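Local coordinates for protein uncharacterized peptidase Lmo0363 (Listeria monocytogenes, PDB 3L4E) that is probably a serine-type peptidase of the S51 (peptidase E) family, hydrolysing peptide bonds with a serine nucleophile, at residues G87-F92 and T139-N144; K3-T8 and N152-S157. All coordinates share one frame; numbering follows the deposited sequence.

Interaction 1. Residues G87-F92 and T139-N144; sequences GGNTFF and TKKAVN. With SO4 (sulfate ion), chain C.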
ATOM      1  N   GLY A  87       1.414   1.902   5.561  1.00 11.82           N
ATOM      2  CA  GLY A  87       2.607   1.127   5.837  1.00 14.27           C
ATOM      3  C   GLY A  87       2.479   0.298   7.104  1.00 14.26           C
ATOM      4  O   GLY A  87       1.474   0.359   7.808  1.00 14.21           O
ATOM      5  N   GLY A  88       3.504  -0.498   7.384  1.00 14.67           N
ATOM      6  CA  GLY A  88       3.542  -1.329   8.571  1.00 14.38           C
ATOM      7  C   GLY A  88       4.249  -2.627   8.238  1.00 16.10           C
ATOM      8  O   GLY A  88       5.134  -2.652   7.377  1.00 18.37           O
ATOM      9  N   ASN A  89       3.868  -3.708   8.911  1.00 17.26           N
ATOM     10  CA  ASN A  89       4.474  -5.003   8.640  1.00 17.80           C
ATOM     11  C   ASN A  89       3.795  -5.668   7.446  1.00 15.27           C
ATOM     12  O   ASN A  89       2.608  -6.025   7.512  1.00 15.86           O
ATOM     13  CB  ASN A  89       4.411  -5.900   9.872  1.00 20.76           C
ATOM     14  CG  ASN A  89       5.175  -7.184   9.681  1.00 19.01           C
ATOM     15  OD1 ASN A  89       4.746  -8.063   8.930  1.00 19.01           O
ATOM     16  ND2 ASN A  89       6.316  -7.303  10.354  1.00 20.96           N
ATOM     17  N   THR A  90       4.545  -5.830   6.354  1.00 14.16           N
ATOM     18  CA  THR A  90       3.971  -6.367   5.123  1.00 13.64           C
ATOM     19  C   THR A  90       3.455  -7.789   5.303  1.00 17.03           C
ATOM     20  O   THR A  90       2.440  -8.159   4.720  1.00 14.95           O
ATOM     21  CB  THR A  90       4.975  -6.355   3.944  1.00 15.78           C
ATOM     22  OG1 THR A  90       5.586  -5.070   3.843  1.00 16.46           O
ATOM     23  CG2 THR A  90       4.274  -6.678   2.612  1.00 16.47           C
ATOM     24  N   PHE A  91       4.156  -8.593   6.101  1.00 16.65           N
ATOM     25  CA  PHE A  91       3.748  -9.984   6.285  1.00 16.58           C
ATOM     26  C   PHE A  91       2.429 -10.094   7.046  1.00 17.06           C
ATOM     27  O   PHE A  91       1.552 -10.863   6.669  1.00 16.63           O
ATOM     28  CB  PHE A  91       4.864 -10.803   6.931  1.00 18.54           C
ATOM     29  CG  PHE A  91       6.094 -10.875   6.085  1.00 19.05           C
ATOM     30  CD1 PHE A  91       6.240 -11.866   5.129  1.00 25.04           C
ATOM     31  CD2 PHE A  91       7.098  -9.925   6.221  1.00 22.33           C
ATOM     32  CE1 PHE A  91       7.367 -11.914   4.332  1.00 27.75           C
ATOM     33  CE2 PHE A  91       8.228  -9.972   5.431  1.00 23.94           C
ATOM     34  CZ  PHE A  91       8.362 -10.963   4.486  1.00 29.26           C
ATOM     35  N   PHE A  92       2.273  -9.301   8.096  1.00 18.27           N
ATOM     36  CA  PHE A  92       1.014  -9.314   8.833  1.00 15.46           C
ATOM     37  C   PHE A  92      -0.140  -8.844   7.949  1.00 13.07           C
ATOM     38  O   PHE A  92      -1.223  -9.443   7.952  1.00 16.76           O
ATOM     39  CB  PHE A  92       1.097  -8.458  10.091  1.00 17.33           C
ATOM     40  CG  PHE A  92      -0.142  -8.513  10.921  1.00 18.10           C
ATOM     41  CD1 PHE A  92      -0.470  -9.668  11.619  1.00 22.79           C
ATOM     42  CD2 PHE A  92      -1.003  -7.430  10.978  1.00 17.96           C
ATOM     43  CE1 PHE A  92      -1.624  -9.735  12.373  1.00 25.34           C
ATOM     44  CE2 PHE A  92      -2.156  -7.486  11.729  1.00 19.40           C
ATOM     45  CZ  PHE A  92      -2.472  -8.641  12.427  1.00 21.47           C
ATOM     46  N   THR A 139       9.119 -11.426   9.860  1.00 30.88           N
ATOM     47  CA  THR A 139       8.111 -12.462   9.649  1.00 33.78           C
ATOM     48  C   THR A 139       7.572 -13.021  10.965  1.00 34.16           C
ATOM     49  O   THR A 139       6.567 -13.736  10.972  1.00 35.90           O
ATOM     50  CB  THR A 139       8.657 -13.630   8.810  1.00 33.68           C
ATOM     51  OG1 THR A 139       9.739 -14.249   9.509  1.00 33.11           O
ATOM     52  CG2 THR A 139       9.145 -13.143   7.452  1.00 32.30           C
ATOM     53  N   LYS A 140       8.238 -12.701  12.074  1.00 31.68           N
ATOM     54  CA  LYS A 140       7.787 -13.144  13.394  1.00 32.51           C
ATOM     55  C   LYS A 140       6.374 -12.676  13.697  1.00 30.77           C
ATOM     56  O   LYS A 140       5.673 -13.276  14.515  1.00 34.53           O
ATOM     57  CB  LYS A 140       8.710 -12.623  14.501  1.00 35.71           C
ATOM     58  CG  LYS A 140      10.163 -13.035  14.394  1.00 43.58           C
ATOM     59  CD  LYS A 140      10.929 -12.580  15.636  1.00 46.84           C
ATOM     60  CE  LYS A 140      12.420 -12.431  15.363  1.00 56.34           C
ATOM     61  NZ  LYS A 140      12.715 -11.252  14.494  1.00 58.62           N
ATOM     62  N   LYS A 141       5.958 -11.596  13.042  1.00 29.95           N
ATOM     63  CA  LYS A 141       4.656 -11.002  13.327  1.00 26.87           C
ATOM     64  C   LYS A 141       3.526 -11.623  12.514  1.00 24.05           C
ATOM     65  O   LYS A 141       2.358 -11.282  12.692  1.00 27.09           O
ATOM     66  CB  LYS A 141       4.720  -9.483  13.188  1.00 28.19           C
ATOM     67  CG  LYS A 141       5.665  -8.886  14.225  1.00 32.63           C
ATOM     68  CD  LYS A 141       5.701  -7.375  14.203  1.00 31.91           C
ATOM     69  CE  LYS A 141       6.573  -6.851  15.333  1.00 34.00           C
ATOM     70  NZ  LYS A 141       6.839  -5.393  15.194  1.00 37.76           N
ATOM     71  N   ALA A 142       3.876 -12.563  11.641  1.00 20.69           N
ATOM     72  CA  ALA A 142       2.886 -13.253  10.820  1.00 16.70           C
ATOM     73  C   ALA A 142       3.023 -14.759  11.022  1.00 17.90           C
ATOM     74  O   ALA A 142       3.692 -15.443  10.240  1.00 22.91           O
ATOM     75  CB  ALA A 142       3.080 -12.893   9.358  1.00 22.34           C
ATOM     76  N   VAL A 143       2.398 -15.283  12.074  1.00 17.45           N
ATOM     77  CA  VAL A 143       2.640 -16.670  12.464  1.00 18.87           C
ATOM     78  C   VAL A 143       1.826 -17.683  11.668  1.00 19.21           C
ATOM     79  O   VAL A 143       2.006 -18.889  11.839  1.00 18.51           O
ATOM     80  CB  VAL A 143       2.383 -16.907  13.968  1.00 18.82           C
ATOM     81  CG1 VAL A 143       3.248 -15.981  14.821  1.00 19.49           C
ATOM     82  CG2 VAL A 143       0.897 -16.748  14.303  1.00 19.24           C
ATOM     83  N   ASN A 144       0.945 -17.197  10.797  1.00 21.73           N
ATOM     84  CA  ASN A 144       0.070 -18.067  10.007  1.00 22.55           C
ATOM     85  C   ASN A 144       0.333 -18.044   8.504  1.00 24.36           C
ATOM     86  O   ASN A 144      -0.090 -18.941   7.783  1.00 30.08           O
ATOM     87  CB  ASN A 144      -1.400 -17.730  10.262  1.00 27.70           C
ATOM     88  CG  ASN A 144      -1.784 -17.864  11.714  1.00 29.43           C
ATOM     89  OD1 ASN A 144      -2.399 -16.966  12.290  1.00 35.16           O
ATOM     90  ND2 ASN A 144      -1.413 -18.981  12.320  1.00 27.55           N
TER
HETATM   91  S   SO4 C 207       8.871  -5.208  12.342  0.87 49.98           S
HETATM   92  O1  SO4 C 207       8.566  -6.372  13.167  0.90 60.42           O
HETATM   93  O2  SO4 C 207       8.987  -4.024  13.184  0.94 49.86           O
HETATM   94  O3  SO4 C 207      10.128  -5.441  11.645  0.96 49.51           O
HETATM   95  O4  SO4 C 207       7.803  -5.009  11.362  0.96 52.76           O
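The Phe91 ring carries the methyl CG2 of Thr139 over the centre of one face, a CH-pi contact with CG2 3.6 Å from the ring centroid and only 6° off the ring normal. CG2 lies anti to the carbonyl carbon of Thr139, because OG1 (chi1 62°) takes the place between the backbone N and that carbon. Tyr148 meets the same ring edge-to-face. At the base of the Phe91 side chain, Ala142 CB packs on Phe91 CB at 3.7 Å, and the Phe92 ring meets the Lys141 carbonyl obliquely, CD1 to O 3.4 Å. Asn89 is the N-cap of the helix: its OD1 accepts from Phe92 N at 2.9 Å, with an N-H...O angle of 162°. The other end of the amide is occupied as well, ND2 donating to Ser138 O and, at 2.9 Å, to O4 of a sulfate probably taken from the crystallisation liquor. The extended Lys141 chain passes the amide; its NZ hydrogen-bonds to Val39 O and makes weak bonds to sulfate O1 (2.8 Å) and O2. Ser138 N also binds the anion. The contact thus lays the loop between helix 121-124 and strand 157-159 against the first turn of helix 90-100, which follows strand 82-85.

Interaction 2. Residues K3-T8 and N152-S157; sequences KNLFLT and NLVDFS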
ATOM      1  N   LYS A   3      -6.553  -0.902 -13.962  1.00 29.99           N
ATOM      2  CA  LYS A   3      -5.514  -0.911 -12.945  1.00 29.48           C
ATOM      3  C   LYS A   3      -5.034   0.512 -12.653  1.00 28.42           C
ATOM      4  O   LYS A   3      -4.172   1.051 -13.349  1.00 34.30           O
ATOM      5  CB  LYS A   3      -4.343  -1.790 -13.380  1.00 28.81           C
ATOM      6  CG  LYS A   3      -3.420  -2.188 -12.241  1.00 33.79           C
ATOM      7  CD  LYS A   3      -2.086  -2.701 -12.761  1.00 34.61           C
ATOM      8  CE  LYS A   3      -2.243  -3.906 -13.653  1.00 38.65           C
ATOM      9  NZ  LYS A   3      -0.929  -4.254 -14.253  1.00 38.70           N
ATOM     10  N   ASN A   4      -5.612   1.110 -11.621  1.00 21.64           N
ATOM     11  CA  ASN A   4      -5.269   2.465 -11.205  1.00 19.07           C
ATOM     12  C   ASN A   4      -4.634   2.405  -9.825  1.00 16.06           C
ATOM     13  O   ASN A   4      -5.324   2.164  -8.835  1.00 17.95           O
ATOM     14  CB  ASN A   4      -6.526   3.333 -11.164  1.00 21.16           C
ATOM     15  CG  ASN A   4      -7.199   3.445 -12.515  1.00 25.36           C
ATOM     16  OD1 ASN A   4      -6.761   4.200 -13.372  1.00 26.66           O
ATOM     17  ND2 ASN A   4      -8.266   2.682 -12.713  1.00 25.72           N
ATOM     18  N   LEU A   5      -3.318   2.604  -9.763  1.00 14.54           N
ATOM     19  CA  LEU A   5      -2.573   2.470  -8.522  1.00 14.76           C
ATOM     20  C   LEU A   5      -1.674   3.671  -8.318  1.00 13.89           C
ATOM     21  O   LEU A   5      -1.094   4.185  -9.276  1.00 14.38           O
ATOM     22  CB  LEU A   5      -1.690   1.219  -8.547  1.00 16.07           C
ATOM     23  CG  LEU A   5      -2.221  -0.068  -9.183  1.00 16.93           C
ATOM     24  CD1 LEU A   5      -1.120  -1.132  -9.205  1.00 19.00           C
ATOM     25  CD2 LEU A   5      -3.445  -0.565  -8.444  1.00 16.70           C
ATOM     26  N   PHE A   6      -1.550   4.100  -7.067  1.00 10.97           N
ATOM     27  CA  PHE A   6      -0.586   5.125  -6.683  1.00 10.42           C
ATOM     28  C   PHE A   6       0.260   4.510  -5.581  1.00 12.29           C
ATOM     29  O   PHE A   6      -0.262   4.216  -4.509  1.00 11.18           O
ATOM     30  CB  PHE A   6      -1.342   6.352  -6.166  1.00 12.16           C
ATOM     31  CG  PHE A   6      -0.463   7.484  -5.714  1.00 11.52           C
ATOM     32  CD1 PHE A   6      -0.092   8.488  -6.604  1.00 12.31           C
ATOM     33  CD2 PHE A   6      -0.023   7.562  -4.399  1.00 11.79           C
ATOM     34  CE1 PHE A   6       0.697   9.554  -6.191  1.00 14.19           C
ATOM     35  CE2 PHE A   6       0.778   8.630  -3.979  1.00 13.16           C
ATOM     36  CZ  PHE A   6       1.135   9.620  -4.876  1.00 12.49           C
ATOM     37  N   LEU A   7       1.545   4.277  -5.856  1.00 12.66           N
ATOM     38  CA  LEU A   7       2.420   3.612  -4.889  1.00 13.30           C
ATOM     39  C   LEU A   7       3.433   4.598  -4.313  1.00 12.64           C
ATOM     40  O   LEU A   7       3.990   5.418  -5.037  1.00 15.30           O
ATOM     41  CB  LEU A   7       3.135   2.414  -5.532  1.00 14.20           C
ATOM     42  CG  LEU A   7       2.233   1.424  -6.271  1.00 13.65           C
ATOM     43  CD1 LEU A   7       3.039   0.241  -6.852  1.00 16.48           C
ATOM     44  CD2 LEU A   7       1.138   0.922  -5.340  1.00 16.62           C
ATOM     45  N   THR A   8       3.675   4.508  -3.012  1.00 11.93           N
ATOM     46  CA  THR A   8       4.503   5.487  -2.323  1.00 12.97           C
ATOM     47  C   THR A   8       5.239   4.827  -1.155  1.00 14.47           C
ATOM     48  O   THR A   8       4.812   3.780  -0.672  1.00 14.60           O
ATOM     49  CB  THR A   8       3.616   6.675  -1.824  1.00 14.47           C
ATOM     50  OG1 THR A   8       4.401   7.590  -1.050  1.00 18.37           O
ATOM     51  CG2 THR A   8       2.469   6.173  -0.965  1.00 16.72           C
ATOM     52  N   ASN A 152       0.167  -9.493  -6.935  1.00 23.05           N
ATOM     53  CA  ASN A 152       0.657  -9.754  -8.281  1.00 27.84           C
ATOM     54  C   ASN A 152      -0.025  -8.834  -9.295  1.00 26.78           C
ATOM     55  O   ASN A 152      -0.367  -9.250 -10.403  1.00 31.68           O
ATOM     56  CB  ASN A 152       0.417 -11.225  -8.640  1.00 28.85           C
ATOM     57  CG  ASN A 152       1.197 -11.664  -9.857  1.00 34.82           C
ATOM     58  OD1 ASN A 152       2.241 -11.098 -10.181  1.00 36.07           O
ATOM     59  ND2 ASN A 152       0.698 -12.687 -10.537  1.00 38.49           N
ATOM     60  N   LEU A 153      -0.237  -7.583  -8.896  1.00 25.62           N
ATOM     61  CA  LEU A 153      -0.837  -6.583  -9.772  1.00 26.36           C
ATOM     62  C   LEU A 153       0.154  -6.075 -10.798  1.00 32.07           C
ATOM     63  O   LEU A 153      -0.226  -5.695 -11.900  1.00 33.70           O
ATOM     64  CB  LEU A 153      -1.351  -5.396  -8.954  1.00 23.73           C
ATOM     65  CG  LEU A 153      -2.686  -5.592  -8.250  1.00 24.48           C
ATOM     66  CD1 LEU A 153      -2.788  -4.689  -7.039  1.00 22.28           C
ATOM     67  CD2 LEU A 153      -3.827  -5.337  -9.223  1.00 23.84           C
ATOM     68  N   VAL A 154       1.426  -6.042 -10.417  1.00 27.03           N
ATOM     69  CA  VAL A 154       2.479  -5.598 -11.313  1.00 31.62           C
ATOM     70  C   VAL A 154       3.589  -6.634 -11.309  1.00 34.22           C
ATOM     71  O   VAL A 154       3.742  -7.398 -10.355  1.00 35.17           O
ATOM     72  CB  VAL A 154       3.042  -4.216 -10.921  1.00 27.98           C
ATOM     73  CG1 VAL A 154       1.991  -3.124 -11.143  1.00 29.54           C
ATOM     74  CG2 VAL A 154       3.528  -4.221  -9.482  1.00 30.04           C
ATOM     75  N   ASP A 155       4.362  -6.667 -12.381  1.00 35.59           N
ATOM     76  CA  ASP A 155       5.422  -7.653 -12.486  1.00 37.06           C
ATOM     77  C   ASP A 155       6.612  -7.251 -11.627  1.00 33.77           C
ATOM     78  O   ASP A 155       7.469  -8.073 -11.311  1.00 43.81           O
ATOM     79  CB  ASP A 155       5.840  -7.840 -13.945  1.00 41.11           C
ATOM     80  CG  ASP A 155       4.741  -8.456 -14.795  1.00 51.60           C
ATOM     81  OD1 ASP A 155       3.762  -8.988 -14.224  1.00 52.29           O
ATOM     82  OD2 ASP A 155       4.858  -8.416 -16.041  1.00 52.42           O
ATOM     83  N   PHE A 156       6.657  -5.983 -11.230  1.00 32.23           N
ATOM     84  CA  PHE A 156       7.797  -5.485 -10.466  1.00 26.17           C
ATOM     85  C   PHE A 156       7.602  -5.505  -8.947  1.00 30.29           C
ATOM     86  O   PHE A 156       6.469  -5.570  -8.446  1.00 27.90           O
ATOM     87  CB  PHE A 156       8.234  -4.095 -10.956  1.00 29.61           C
ATOM     88  CG  PHE A 156       7.178  -3.024 -10.817  1.00 29.57           C
ATOM     89  CD1 PHE A 156       7.019  -2.334  -9.623  1.00 32.29           C
ATOM     90  CD2 PHE A 156       6.363  -2.690 -11.888  1.00 31.22           C
ATOM     91  CE1 PHE A 156       6.067  -1.334  -9.500  1.00 28.19           C
ATOM     92  CE2 PHE A 156       5.401  -1.691 -11.770  1.00 33.16           C
ATOM     93  CZ  PHE A 156       5.252  -1.018 -10.570  1.00 32.16           C
ATOM     94  N   SER A 157       8.723  -5.452  -8.227  1.00 29.64           N
ATOM     95  CA  SER A 157       8.736  -5.530  -6.768  1.00 34.70           C
ATOM     96  C   SER A 157       9.163  -4.206  -6.141  1.00 29.20           C
ATOM     97  O   SER A 157      10.356  -3.899  -6.048  1.00 31.10           O
ATOM     98  CB  SER A 157       9.671  -6.651  -6.305  1.00 37.68           C
ATOM     99  OG  SER A 157       9.267  -7.899  -6.836  1.00 36.03           O
TER
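Lys3, just ahead of strand 4-8, reaches across to the loop 152-157 and donates from NZ to the carbonyl O of Leu153 at 2.8 Å. The approach is nearly along the C=O axis, with a C=O...N angle of 167°. The Lys3 chain is bent at CG-CD (chi3 -60°), which turns CE and NZ toward that carbonyl, while CD passes 4.4 Å from Val154 CG1. The carboxylate of Asp155 lies farther off, its OD1 6.7 Å from Lys3 NZ, and could add at most a modest electrostatic pull. Two residues on, Leu5 points the same way, as alternate residues of a strand do. Its CD1 meets Val154 CG1 tip to tip at 4.2 Å and lies 4.3 Å from Leu153 CB; Leu107 and Ile110 of helix 102-111 pack against Leu153, and Ile110 also touches Leu5. Strand 4-8 belongs to the central mixed sheet of this glutaminase I-clan fold, between parallel strand 115-119 and antiparallel strand 191-196. Since Leu5 and Leu7 point to one side of the sheet, the loop lies over that face. Leu7 brings CD1 to Phe156 CE1 at 4.3 Å in an oblique approach to the ring, and also touches the probable nucleophile elbow around Ser120. Within the loop, Val154 CG2 sits 3.7 Å above the Phe156 ring plane, over its centre. Ile195 of strand 191-196 touches both Leu7 and Phe156.

In the fold
Both contacts use the long connection between helix 121-124 and strand 157-159, and the residues of interaction 1 fall, in sequence, between the two segments of interaction 2. Their centres are about 20 Å apart and they do not touch. Both are partly buried, three of six touching residues being buried in each, but interaction 1 is more peripheral. Interaction 2, centred about 9 Å from the centre of the chain, sets the end of that connection on the central sheet through mainly apolar packing, with one lysine-to-carbonyl bond at the start of the strand. Interaction 1, centred about 14 Å from it, joins an earlier part to a helix start, combining a methyl-on-ring contact with a polar, anion-binding side. The side chains of Leu7 and Asn89 lie about 9 and 10 Å from that of Ser120, the probable nucleophile.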